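Local coordinates for putative cytochrome P450 120 (Synechocystis sp., PDB 2VE3), which probably acts as a heme-dependent monooxygenase of the cytochrome P450 family and binds retinoic acid next to its heme, at residues W80-L88 and Y177-P185; S103-A111 and A224-D233. All coordinates share one frame; numbering follows the deposited sequence.

Interaction 1 of 2, residues W80-L88 and Y177-P185; sequences WPLSTRILL and YIQGLFSLP. With REA (retinoic acid), chain D.
Ser83 and Thr84, on the first turn of helix 82-88, both donate to the carbonyl oxygen of Leu181 in the 177-185 segment. Ser83 OG lies 2.7 Å and Thr84 OG1 3.0 Å from Leu181 O; the two hydroxyls arrive above opposite faces of the carbonyl plane, and this buried oxygen thus takes two bonds. Ser83 OG reaches it from between its own backbone N and carbonyl carbon (chi1 58°), and also accepts a weak bond from Ser183 N. A third hydroxyl, Tyr177 OH, donates to Leu87 O at 2.7 Å, well above that carbonyl plane, at the far end of the helix. In P450 terms helices 82-88 and 170-181 are probably B' and F, two elements that roof the substrate pocket; their segments 82-88 and 177-181 run at 145°. Leu87 CB touches both Leu181 CD2 and Tyr177 CE1, and Leu82 CD2 meets Pro185 CG across nearly perpendicular side chains. Phe182 has Thr84 OG1 above one ring face, offset toward the rim, while Trp80 CE3 comes to its edge; Pro81 CG is 3.8 Å from Phe182 CE1. Three residues of the cluster touch retinoic acid: Phe182 CZ approaches C10 at 3.3 Å, Thr84 CG2 meets methyl C18 at 3.7 Å, and the same methyl sits over the centre of the Trp80 ring, 3.8 Å above its plane.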
# COMPACT_ATOMS: atom_id res chain seq x y z
N TRP A 80 12.55 -2.58 7.91
CA TRP A 80 12.27 -1.43 7.07
C TRP A 80 13.48 -0.51 7.16
O TRP A 80 14.22 -0.59 8.14
CB TRP A 80 10.98 -0.73 7.51
CG TRP A 80 9.69 -1.48 7.12
CD1 TRP A 80 8.84 -2.16 7.96
CD2 TRP A 80 9.16 -1.65 5.80
NE1 TRP A 80 7.82 -2.73 7.24
CE2 TRP A 80 7.98 -2.43 5.91
CE3 TRP A 80 9.57 -1.22 4.52
CZ2 TRP A 80 7.21 -2.79 4.81
CZ3 TRP A 80 8.78 -1.57 3.42
CH2 TRP A 80 7.62 -2.34 3.58
N PRO A 81 13.72 0.33 6.14
CA PRO A 81 14.76 1.36 6.20
C PRO A 81 14.75 2.20 7.51
O PRO A 81 13.71 2.39 8.12
CB PRO A 81 14.45 2.23 4.98
CG PRO A 81 13.82 1.25 3.99
CD PRO A 81 13.01 0.32 4.84
N LEU A 82 15.92 2.67 7.92
CA LEU A 82 16.09 3.34 9.22
C LEU A 82 15.08 4.47 9.49
O LEU A 82 14.54 4.58 10.60
CB LEU A 82 17.54 3.86 9.40
CG LEU A 82 17.80 4.57 10.75
CD1 LEU A 82 17.47 3.63 11.91
CD2 LEU A 82 19.21 5.14 10.89
N SER A 83 14.85 5.30 8.47
CA SER A 83 13.88 6.38 8.55
C SER A 83 12.46 5.87 8.81
O SER A 83 11.73 6.43 9.63
CB SER A 83 13.90 7.20 7.26
OG SER A 83 13.61 6.37 6.14
N THR A 84 12.08 4.81 8.10
CA THR A 84 10.74 4.20 8.22
C THR A 84 10.50 3.64 9.62
O THR A 84 9.44 3.84 10.20
CB THR A 84 10.53 3.05 7.20
OG1 THR A 84 11.21 3.34 5.98
CG2 THR A 84 9.04 2.81 6.93
N ARG A 85 11.49 2.93 10.14
CA ARG A 85 11.37 2.32 11.46
C ARG A 85 11.15 3.35 12.55
O ARG A 85 10.22 3.23 13.32
CB ARG A 85 12.57 1.42 11.76
CG ARG A 85 12.39 0.01 11.18
CD ARG A 85 13.52 -0.93 11.56
NE ARG A 85 14.74 -0.58 10.85
CZ ARG A 85 15.82 -0.05 11.43
NH1 ARG A 85 15.83 0.19 12.74
NH2 ARG A 85 16.88 0.24 10.69
N ILE A 86 11.99 4.40 12.56
CA ILE A 86 11.88 5.50 13.52
C ILE A 86 10.52 6.20 13.48
O ILE A 86 9.93 6.48 14.52
CB ILE A 86 13.03 6.57 13.31
CG1 ILE A 86 14.40 5.93 13.57
CG2 ILE A 86 12.80 7.79 14.18
CD1 ILE A 86 15.61 6.82 13.27
N LEU A 87 10.02 6.44 12.27
CA LEU A 87 8.76 7.17 12.08
C LEU A 87 7.49 6.35 12.33
O LEU A 87 6.46 6.91 12.72
CB LEU A 87 8.73 7.83 10.69
CG LEU A 87 9.72 9.00 10.54
CD1 LEU A 87 9.96 9.35 9.08
CD2 LEU A 87 9.21 10.21 11.30
N LEU A 88 7.57 5.05 12.08
CA LEU A 88 6.50 4.12 12.44
C LEU A 88 6.39 3.92 13.95
O LEU A 88 5.28 3.83 14.48
CB LEU A 88 6.74 2.75 11.79
CG LEU A 88 6.38 2.51 10.33
CD1 LEU A 88 6.93 1.15 9.93
CD2 LEU A 88 4.88 2.54 10.18
N TYR A 177 4.32 13.88 7.41
CA TYR A 177 4.77 12.61 7.98
C TYR A 177 5.18 11.61 6.87
O TYR A 177 6.30 11.12 6.85
CB TYR A 177 3.66 12.05 8.87
CG TYR A 177 3.89 10.65 9.40
CD1 TYR A 177 4.76 10.42 10.46
CD2 TYR A 177 3.24 9.55 8.83
CE1 TYR A 177 4.98 9.15 10.93
CE2 TYR A 177 3.46 8.28 9.30
CZ TYR A 177 4.33 8.08 10.35
OH TYR A 177 4.54 6.80 10.83
N ILE A 178 4.28 11.38 5.93
CA ILE A 178 4.52 10.48 4.78
C ILE A 178 5.78 10.82 3.95
O ILE A 178 6.55 9.91 3.60
CB ILE A 178 3.26 10.39 3.88
CG1 ILE A 178 2.15 9.63 4.61
CG2 ILE A 178 3.60 9.72 2.53
CD1 ILE A 178 0.82 9.58 3.83
N GLN A 179 6.01 12.10 3.68
CA GLN A 179 7.14 12.54 2.84
C GLN A 179 8.52 12.15 3.39
O GLN A 179 9.48 12.03 2.63
CB GLN A 179 7.06 14.05 2.54
CG GLN A 179 6.12 14.40 1.38
CD GLN A 179 6.14 15.90 0.97
OE1 GLN A 179 5.35 16.33 0.12
NE2 GLN A 179 7.04 16.69 1.55
N GLY A 180 8.60 11.92 4.71
CA GLY A 180 9.87 11.54 5.35
C GLY A 180 10.07 10.07 5.59
O GLY A 180 11.15 9.66 5.99
N LEU A 181 9.02 9.26 5.37
CA LEU A 181 9.07 7.82 5.64
C LEU A 181 10.23 7.11 4.92
O LEU A 181 10.96 6.30 5.53
CB LEU A 181 7.73 7.14 5.30
CG LEU A 181 6.67 7.14 6.40
CD1 LEU A 181 5.31 6.86 5.80
CD2 LEU A 181 6.99 6.15 7.53
N PHE A 182 10.40 7.42 3.64
CA PHE A 182 11.57 6.95 2.90
C PHE A 182 12.43 8.15 2.50
O PHE A 182 12.18 8.81 1.49
CB PHE A 182 11.16 6.08 1.71
CG PHE A 182 10.45 4.80 2.11
CD1 PHE A 182 11.15 3.59 2.16
CD2 PHE A 182 9.11 4.80 2.45
CE1 PHE A 182 10.50 2.40 2.53
CE2 PHE A 182 8.45 3.61 2.83
CZ PHE A 182 9.16 2.42 2.87
N SER A 183 13.41 8.43 3.35
CA SER A 183 14.28 9.62 3.25
C SER A 183 15.57 9.39 4.02
O SER A 183 15.72 8.38 4.74
CB SER A 183 13.56 10.86 3.79
OG SER A 183 13.29 10.71 5.17
N LEU A 184 16.51 10.33 3.89
CA LEU A 184 17.74 10.32 4.68
C LEU A 184 17.39 10.63 6.14
O LEU A 184 16.86 11.70 6.41
CB LEU A 184 18.74 11.38 4.19
CG LEU A 184 19.44 11.32 2.83
CD1 LEU A 184 20.58 12.37 2.79
CD2 LEU A 184 19.97 9.92 2.49
N PRO A 185 17.72 9.70 7.06
CA PRO A 185 17.32 9.86 8.47
C PRO A 185 18.18 10.91 9.21
O PRO A 185 18.78 10.62 10.25
CB PRO A 185 17.50 8.45 9.05
CG PRO A 185 18.58 7.83 8.21
CD PRO A 185 18.52 8.47 6.85
C1 REA D . 2.76 -0.64 4.29
C2 REA D . 2.33 -0.93 5.72
C3 REA D . 3.49 -1.56 6.50
C4 REA D . 4.62 -0.54 6.67
C5 REA D . 4.92 0.22 5.40
C6 REA D . 4.06 0.19 4.30
C7 REA D . 4.42 0.99 3.12
C8 REA D . 5.45 0.52 2.20
C9 REA D . 5.90 1.41 1.12
C10 REA D . 7.19 1.11 0.54
C11 REA D . 7.47 1.09 -0.88
C12 REA D . 8.69 0.34 -1.19
C13 REA D . 9.73 0.85 -2.09
C14 REA D . 10.75 -0.08 -2.35
C15 REA D . 11.56 -0.11 -3.55
C16 REA D . 3.05 -1.96 3.55
C17 REA D . 1.61 0.10 3.62
C18 REA D . 6.18 1.05 5.37
C19 REA D . 5.10 2.61 0.65
C20 REA D . 9.69 2.25 -2.64
O1 REA D . 11.34 0.68 -4.49
O2 REA D . 12.49 -0.93 -3.65

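Interaction 2 of 2, residues S103-A111 and A224-D233; sequences SRRKILYQA and ALGILLAARD. With HEM (protoporphyrin IX containing Fe), chain C.
Ile227 and Ala111 meet most tightly here, and the isoleucine side chain can be traced outward. Its CB points at the 103-111 segment but stands back from it. The CG2 branch, anti to the backbone N, lies 4.0 Å from Ile107 O and close to Gln110 CB. CG1 takes the other branch (chi1 -70°) and carries CD1 to the turn of 3-10 helix at 110-111, where CD1 is 3.3 Å from Ala111 CA, closer than usual carbon contact, and 3.4 Å from Gln110 O. Both methyls thus lie against backbone atoms of the 103-111 segment. Farther along, Leu228 CD2 touches Leu108 CD2 at 3.6 Å and also reaches Ile107 CG2, whose second neighbour is Ala231 CB at 3.5 Å. No hydrogen bond joins the segments. Arg104 and Asp233 lie side by side with NH1 against Asp233 CB (3.8 Å), but their charged atoms are not in contact (Arg104 NH1 to Asp233 OD2 4.7 Å); Arg104 NE instead forms a salt bridge with Glu243, and Asp233 OD1 accepts from Gln237 N. On another side of the helix, Arg105 NH1 makes a weak bond to heme propionate oxygen O1D, as arginines of the P450 C helix commonly do. Helix 103-109, part of helix 98-109, and helix 224-230, probably C and H, cross at 134° with axes 9.9 Å apart. Helix 241-272 takes Arg104, Leu108, Ala224 and Leu229 along its side, while helix 192-215 packs on Leu225 and Leu229.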
# COMPACT_ATOMS: atom_id res chain seq x y z
N SER A 103 0.68 -12.03 17.84
CA SER A 103 -0.44 -11.57 18.66
C SER A 103 -1.19 -10.37 18.05
O SER A 103 -2.41 -10.42 17.91
CB SER A 103 0.06 -11.26 20.08
OG SER A 103 -0.95 -10.63 20.83
N ARG A 104 -0.47 -9.31 17.71
CA ARG A 104 -1.11 -8.10 17.17
C ARG A 104 -1.71 -8.36 15.78
O ARG A 104 -2.69 -7.75 15.38
CB ARG A 104 -0.16 -6.89 17.14
CG ARG A 104 0.59 -6.57 18.44
CD ARG A 104 -0.19 -6.83 19.73
NE ARG A 104 0.46 -6.21 20.88
CZ ARG A 104 0.77 -6.81 22.03
NH1 ARG A 104 0.48 -8.10 22.24
NH2 ARG A 104 1.36 -6.12 22.98
N ARG A 105 -1.12 -9.29 15.06
CA ARG A 105 -1.67 -9.72 13.79
C ARG A 105 -3.09 -10.27 13.95
O ARG A 105 -3.99 -9.93 13.20
CB ARG A 105 -0.72 -10.74 13.17
CG ARG A 105 -1.13 -11.17 11.82
CD ARG A 105 -0.01 -11.03 10.83
NE ARG A 105 -0.56 -11.40 9.54
CZ ARG A 105 -0.48 -10.69 8.43
NH1 ARG A 105 0.18 -9.53 8.39
NH2 ARG A 105 -1.05 -11.17 7.35
N LYS A 106 -3.30 -11.10 14.96
CA LYS A 106 -4.63 -11.67 15.22
C LYS A 106 -5.63 -10.62 15.75
O LYS A 106 -6.82 -10.67 15.43
CB LYS A 106 -4.52 -12.88 16.16
CG LYS A 106 -3.60 -13.96 15.61
CD LYS A 106 -3.52 -15.20 16.49
CE LYS A 106 -3.00 -16.41 15.71
NZ LYS A 106 -4.04 -16.98 14.79
N ILE A 107 -5.12 -9.70 16.56
CA ILE A 107 -5.89 -8.57 17.11
C ILE A 107 -6.38 -7.61 16.00
O ILE A 107 -7.57 -7.27 15.94
CB ILE A 107 -5.03 -7.79 18.14
CG1 ILE A 107 -4.88 -8.60 19.43
CG2 ILE A 107 -5.61 -6.39 18.41
CD1 ILE A 107 -3.77 -8.16 20.32
N LEU A 108 -5.45 -7.19 15.14
CA LEU A 108 -5.75 -6.23 14.08
C LEU A 108 -6.67 -6.81 13.01
O LEU A 108 -7.54 -6.10 12.51
CB LEU A 108 -4.45 -5.63 13.50
CG LEU A 108 -3.76 -4.58 14.41
CD1 LEU A 108 -2.24 -4.53 14.25
CD2 LEU A 108 -4.34 -3.20 14.19
N TYR A 109 -6.52 -8.09 12.69
CA TYR A 109 -7.37 -8.75 11.69
C TYR A 109 -8.86 -8.60 12.00
O TYR A 109 -9.68 -8.46 11.10
CB TYR A 109 -6.97 -10.22 11.52
CG TYR A 109 -7.88 -10.99 10.57
CD1 TYR A 109 -8.09 -10.55 9.25
CD2 TYR A 109 -8.54 -12.16 10.99
CE1 TYR A 109 -8.93 -11.25 8.37
CE2 TYR A 109 -9.39 -12.87 10.11
CZ TYR A 109 -9.57 -12.40 8.81
OH TYR A 109 -10.40 -13.08 7.93
N GLN A 110 -9.20 -8.61 13.28
CA GLN A 110 -10.58 -8.43 13.72
C GLN A 110 -11.22 -7.13 13.22
O GLN A 110 -12.44 -7.05 13.09
CB GLN A 110 -10.66 -8.54 15.24
CG GLN A 110 -10.41 -9.96 15.76
CD GLN A 110 -11.61 -10.87 15.56
OE1 GLN A 110 -12.75 -10.49 15.89
NE2 GLN A 110 -11.38 -12.06 15.01
N ALA A 111 -10.40 -6.12 12.91
CA ALA A 111 -10.89 -4.89 12.29
C ALA A 111 -11.30 -5.07 10.84
O ALA A 111 -12.03 -4.25 10.29
CB ALA A 111 -9.87 -3.75 12.43
N ALA A 224 -11.90 0.58 13.90
CA ALA A 224 -10.59 0.04 14.25
C ALA A 224 -10.10 0.47 15.64
O ALA A 224 -9.59 -0.36 16.39
CB ALA A 224 -9.56 0.41 13.18
N LEU A 225 -10.27 1.75 15.98
CA LEU A 225 -9.85 2.28 17.28
C LEU A 225 -10.58 1.61 18.46
O LEU A 225 -9.96 1.25 19.46
CB LEU A 225 -10.02 3.81 17.33
CG LEU A 225 -9.58 4.54 18.61
CD1 LEU A 225 -8.09 4.29 18.94
CD2 LEU A 225 -9.87 6.03 18.55
N GLY A 226 -11.89 1.45 18.31
CA GLY A 226 -12.71 0.70 19.27
C GLY A 226 -12.27 -0.74 19.43
O GLY A 226 -12.14 -1.23 20.55
N ILE A 227 -12.00 -1.41 18.31
CA ILE A 227 -11.41 -2.75 18.32
C ILE A 227 -10.09 -2.84 19.11
O ILE A 227 -9.92 -3.75 19.92
CB ILE A 227 -11.30 -3.37 16.88
CG1 ILE A 227 -12.70 -3.71 16.37
CG2 ILE A 227 -10.48 -4.66 16.89
CD1 ILE A 227 -12.77 -4.25 14.96
N LEU A 228 -9.19 -1.88 18.91
CA LEU A 228 -7.91 -1.87 19.62
C LEU A 228 -8.06 -1.59 21.11
O LEU A 228 -7.33 -2.13 21.94
CB LEU A 228 -6.93 -0.87 19.00
CG LEU A 228 -6.49 -1.10 17.55
CD1 LEU A 228 -5.55 0.03 17.08
CD2 LEU A 228 -5.83 -2.47 17.44
N LEU A 229 -9.00 -0.72 21.45
CA LEU A 229 -9.28 -0.41 22.86
C LEU A 229 -9.81 -1.64 23.58
O LEU A 229 -9.50 -1.85 24.74
CB LEU A 229 -10.25 0.75 22.97
CG LEU A 229 -9.77 2.20 23.15
CD1 LEU A 229 -8.28 2.41 23.02
CD2 LEU A 229 -10.49 3.08 22.16
N ALA A 230 -10.60 -2.45 22.87
CA ALA A 230 -11.19 -3.65 23.45
C ALA A 230 -10.21 -4.82 23.53
O ALA A 230 -10.36 -5.71 24.38
CB ALA A 230 -12.44 -4.05 22.66
N ALA A 231 -9.21 -4.82 22.65
CA ALA A 231 -8.24 -5.92 22.51
C ALA A 231 -7.50 -6.31 23.79
O ALA A 231 -7.12 -5.45 24.58
CB ALA A 231 -7.23 -5.56 21.44
N ARG A 232 -7.28 -7.63 23.97
CA ARG A 232 -6.49 -8.19 25.09
C ARG A 232 -5.43 -9.18 24.58
O ARG A 232 -5.72 -10.02 23.74
CB ARG A 232 -7.40 -8.91 26.11
CG ARG A 232 -8.42 -8.04 26.84
CD ARG A 232 -7.72 -6.96 27.65
NE ARG A 232 -8.65 -6.05 28.31
CZ ARG A 232 -9.26 -5.02 27.74
NH1 ARG A 232 -9.08 -4.75 26.45
NH2 ARG A 232 -10.07 -4.25 28.45
N ASP A 233 -4.20 -9.10 25.12
CA ASP A 233 -3.15 -10.07 24.77
C ASP A 233 -3.42 -11.46 25.37
O ASP A 233 -4.45 -11.67 26.03
CB ASP A 233 -1.71 -9.55 25.04
CG ASP A 233 -1.38 -9.41 26.54
OD1 ASP A 233 -2.12 -9.93 27.40
OD2 ASP A 233 -0.34 -8.77 26.85
CHA HEM C . 1.59 -5.25 4.86
CHB HEM C . 0.62 -3.92 0.29
CHC HEM C . -3.40 -1.62 1.80
CHD HEM C . -2.15 -2.45 6.38
C1A HEM C . 1.69 -5.12 3.48
C2A HEM C . 2.71 -5.68 2.61
C3A HEM C . 2.42 -5.32 1.35
C4A HEM C . 1.23 -4.50 1.39
CMA HEM C . 3.20 -5.66 0.06
CAA HEM C . 3.88 -6.58 3.08
CBA HEM C . 5.15 -5.79 3.37
CGA HEM C . 6.15 -6.76 3.97
O1A HEM C . 6.55 -7.72 3.25
O2A HEM C . 6.55 -6.58 5.16
C1B HEM C . -0.58 -3.22 0.30
C2B HEM C . -1.32 -2.76 -0.87
C3B HEM C . -2.44 -2.13 -0.45
C4B HEM C . -2.42 -2.17 0.99
CMB HEM C . -0.87 -3.00 -2.33
CAB HEM C . -3.56 -1.44 -1.29
CBB HEM C . -3.99 -1.90 -2.48
C1C HEM C . -3.46 -1.68 3.17
C2C HEM C . -4.53 -1.18 4.01
C3C HEM C . -4.20 -1.41 5.28
C4C HEM C . -2.88 -2.05 5.28
CMC HEM C . -5.85 -0.55 3.49
CAC HEM C . -5.04 -1.10 6.55
CBC HEM C . -5.23 0.14 7.03
C1D HEM C . -0.99 -3.20 6.40
C2D HEM C . -0.23 -3.48 7.59
C3D HEM C . 0.95 -4.34 7.12
C4D HEM C . 0.76 -4.52 5.70
CMD HEM C . -0.54 -2.99 9.03
CAD HEM C . 2.09 -4.93 7.98
CBD HEM C . 1.83 -6.43 8.15
CGD HEM C . 2.90 -7.06 9.01
O1D HEM C . 2.68 -8.22 9.44
O2D HEM C . 3.97 -6.43 9.28
NA HEM C . 0.81 -4.41 2.70
NB HEM C . -1.27 -2.82 1.42
NC HEM C . -2.46 -2.19 3.98
ND HEM C . -0.40 -3.84 5.31
FE HEM C . -1.02 -3.54 3.31

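Interactions 1 and 2 do not touch: their centres are 25 Å apart and their nearest atoms about 10 Å. Helices 82-88 and 98-109 are consecutive in the chain, and both contacts also pack against helices 192-215 and 241-272, so these long helices connect them. Both reach the heme, at different places. In interaction 1 the Trp80 side chain is about 4 Å from the heme and about 10 Å from Cys391, the likely axial ligand of the iron, and it lines the retinoic acid pocket as well. Interaction 2 meets a propionate through Arg105, while its Leu108 side chain remains about 10 Å from retinoic acid and about 11 Å from that of Cys391.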